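PDB 5EC6: HpuA from Kingella denitrificans ATCC 33394, which probably serves as an outer-membrane lipoprotein receptor that binds haemoglobin, helping the bacterium to acquire iron from it. Local coordinates for residues F211-F216 with T316-S321. Residues are numbered along the deposited sequence; the frame is centred on the assembly and turned at random.
Sequences FLTVNF and TSHLVS
Thr213 and His318 carry the tight part of this contact: Thr213 OG1 lies at the edge of the imidazole, in its plane, 2.7 Å from His318 ND1. Either atom could donate this short hydrogen bond. OG1 also bonds to the hydroxyl of Thr176, on strand 174-185, which accepts the amide N-H of Leu319 and thus links Thr213 to the C-terminal segment 316-321 a second time. With OG1 turned beside its own backbone N (chi1 -72°), the methyl of Thr213 is directed to the backbone of 316-321, where CG2 lies 3.6 Å from Ser317 O. Thr213 is buried and has the largest contact area of the twelve residues.

One face of the His318 ring is partly covered by Phe211. Its CB sits 3.8 Å from the ring centroid and 20° off the normal, a CH-pi contact, while Phe211 O comes within 3.3 Å of His318 CE1. The phenyl group itself leads away from 316-321.

Thr316 O packs 3.5 Å from Thr213 CB, but its side chain is looser: CG2 reaches Asn215 CB only at 4.2 Å. The amide of Asn215 instead holds the chain just ahead of Thr316, its ND2 donating to the carbonyls of Ser313 and Asp315. Val320 and Ser321 are exposed and do not touch 211-216, though Ser321 bonds to Arg305 and Glu306 of strand 298-308.

The directions CA 211 to 215 and CA 316 to 319 differ by 114°, and no backbone hydrogen bond joins the segments; 316-321 therefore crosses the antiparallel strands of this beta-barrel receptor without adding one. Strand 208-215 pairs with 174-185 and 220-225, while 316-321, following strand 298-308, is also held by Lys174 at Ser317 O.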
loop_
_atom_site.group_PDB
_atom_site.type_symbol
_atom_site.label_atom_id
_atom_site.label_comp_id
_atom_site.label_asym_id
_atom_site.label_seq_id
_atom_site.Cartn_x
_atom_site.Cartn_y
_atom_site.Cartn_z
ATOM N N PHE A 211 5.591 -0.618 -12.434
ATOM C CA PHE A 211 4.912 -1.908 -12.512
ATOM C C PHE A 211 5.779 -3.019 -11.903
ATOM O O PHE A 211 6.992 -3.064 -12.096
ATOM C CB PHE A 211 4.583 -2.256 -13.969
ATOM C CG PHE A 211 3.769 -1.151 -14.642
ATOM C CD1 PHE A 211 2.433 -1.084 -14.432
ATOM C CD2 PHE A 211 4.401 -0.145 -15.342
ATOM C CE1 PHE A 211 1.663 -0.077 -14.991
ATOM C CE2 PHE A 211 3.658 0.887 -15.894
ATOM C CZ PHE A 211 2.290 0.904 -15.716
ATOM N N LEU A 212 5.103 -3.862 -11.135
ATOM C CA LEU A 212 5.723 -5.074 -10.593
ATOM C C LEU A 212 4.933 -6.276 -11.099
ATOM O O LEU A 212 3.701 -6.281 -11.069
ATOM C CB LEU A 212 5.705 -5.070 -9.062
ATOM C CG LEU A 212 6.349 -3.871 -8.368
ATOM C CD1 LEU A 212 6.158 -3.967 -6.867
ATOM C CD2 LEU A 212 7.792 -3.680 -8.758
ATOM N N THR A 213 5.650 -7.310 -11.544
ATOM C CA THR A 213 5.031 -8.543 -11.986
ATOM C C THR A 213 5.493 -9.716 -11.137
ATOM O O THR A 213 6.706 -9.894 -10.858
ATOM C CB THR A 213 5.311 -8.764 -13.474
ATOM O OG1 THR A 213 4.531 -7.824 -14.199
ATOM C CG2 THR A 213 4.969 -10.139 -13.958
ATOM N N VAL A 214 4.495 -10.527 -10.769
ATOM C CA VAL A 214 4.702 -11.756 -10.040
ATOM C C VAL A 214 4.520 -12.903 -11.010
ATOM O O VAL A 214 3.479 -13.009 -11.692
ATOM C CB VAL A 214 3.731 -11.903 -8.854
ATOM C CG1 VAL A 214 3.952 -13.262 -8.203
ATOM C CG2 VAL A 214 3.915 -10.806 -7.828
ATOM N N ASN A 215 5.528 -13.781 -11.076
ATOM C CA ASN A 215 5.416 -15.054 -11.782
ATOM C C ASN A 215 5.241 -16.149 -10.728
ATOM O O ASN A 215 6.155 -16.421 -9.972
ATOM C CB ASN A 215 6.635 -15.316 -12.632
ATOM C CG ASN A 215 6.462 -16.527 -13.500
ATOM O OD1 ASN A 215 5.961 -17.553 -13.032
ATOM N ND2 ASN A 215 6.851 -16.422 -14.764
ATOM N N PHE A 216 4.030 -16.679 -10.637
ATOM C CA PHE A 216 3.678 -17.694 -9.667
ATOM C C PHE A 216 4.227 -19.065 -10.097
ATOM O O PHE A 216 4.319 -19.952 -9.256
ATOM C CB PHE A 216 2.164 -17.781 -9.499
ATOM C CG PHE A 216 1.552 -16.544 -8.851
ATOM C CD1 PHE A 216 1.524 -16.408 -7.489
ATOM C CD2 PHE A 216 1.070 -15.510 -9.634
ATOM C CE1 PHE A 216 0.925 -15.290 -6.880
ATOM C CE2 PHE A 216 0.523 -14.370 -9.026
ATOM C CZ PHE A 216 0.479 -14.260 -7.658
ATOM N N THR A 316 9.608 -12.584 -15.615
ATOM C CA THR A 316 8.813 -11.541 -14.955
ATOM C C THR A 316 8.498 -10.378 -15.878
ATOM O O THR A 316 8.181 -9.287 -15.398
ATOM C CB THR A 316 9.454 -11.029 -13.682
ATOM O OG1 THR A 316 10.830 -10.702 -13.910
ATOM C CG2 THR A 316 9.355 -12.133 -12.599
ATOM N N SER A 317 8.542 -10.613 -17.186
ATOM C CA SER A 317 8.049 -9.580 -18.108
ATOM C C SER A 317 6.592 -9.252 -17.809
ATOM O O SER A 317 5.802 -10.128 -17.445
ATOM C CB SER A 317 8.211 -9.976 -19.569
ATOM O OG SER A 317 7.407 -11.076 -19.938
ATOM N N HIS A 318 6.238 -7.995 -17.987
ATOM C CA HIS A 318 4.929 -7.534 -17.653
ATOM C C HIS A 318 3.860 -8.039 -18.624
ATOM O O HIS A 318 4.115 -8.251 -19.836
ATOM C CB HIS A 318 4.868 -6.026 -17.600
ATOM C CG HIS A 318 5.827 -5.421 -16.627
ATOM N ND1 HIS A 318 5.869 -5.795 -15.298
ATOM C CD2 HIS A 318 6.736 -4.438 -16.783
ATOM C CE1 HIS A 318 6.748 -5.041 -14.672
ATOM N NE2 HIS A 318 7.317 -4.233 -15.573
ATOM N N LEU A 319 2.663 -8.253 -18.078
ATOM C CA LEU A 319 1.475 -8.408 -18.914
ATOM C C LEU A 319 1.067 -7.051 -19.461
ATOM O O LEU A 319 1.056 -6.064 -18.707
ATOM C CB LEU A 319 0.339 -9.042 -18.090
ATOM C CG LEU A 319 0.671 -10.373 -17.451
ATOM C CD1 LEU A 319 -0.483 -10.943 -16.642
ATOM C CD2 LEU A 319 1.099 -11.368 -18.526
ATOM N N VAL A 320 0.691 -6.999 -20.739
ATOM C CA VAL A 320 0.503 -5.712 -21.441
ATOM C C VAL A 320 -0.791 -5.686 -22.304
ATOM O O VAL A 320 -0.814 -5.022 -23.340
ATOM C CB VAL A 320 1.715 -5.364 -22.341
ATOM C CG1 VAL A 320 2.971 -5.063 -21.522
ATOM C CG2 VAL A 320 2.001 -6.488 -23.335
ATOM N N SER A 321 -1.829 -6.389 -21.896
ATOM C CA SER A 321 -3.126 -6.276 -22.622
ATOM C C SER A 321 -3.647 -4.844 -22.610
ATOM O O SER A 321 -3.393 -4.080 -21.684
ATOM C CB SER A 321 -4.170 -7.193 -22.017
ATOM O OG SER A 321 -3.739 -8.528 -22.147
#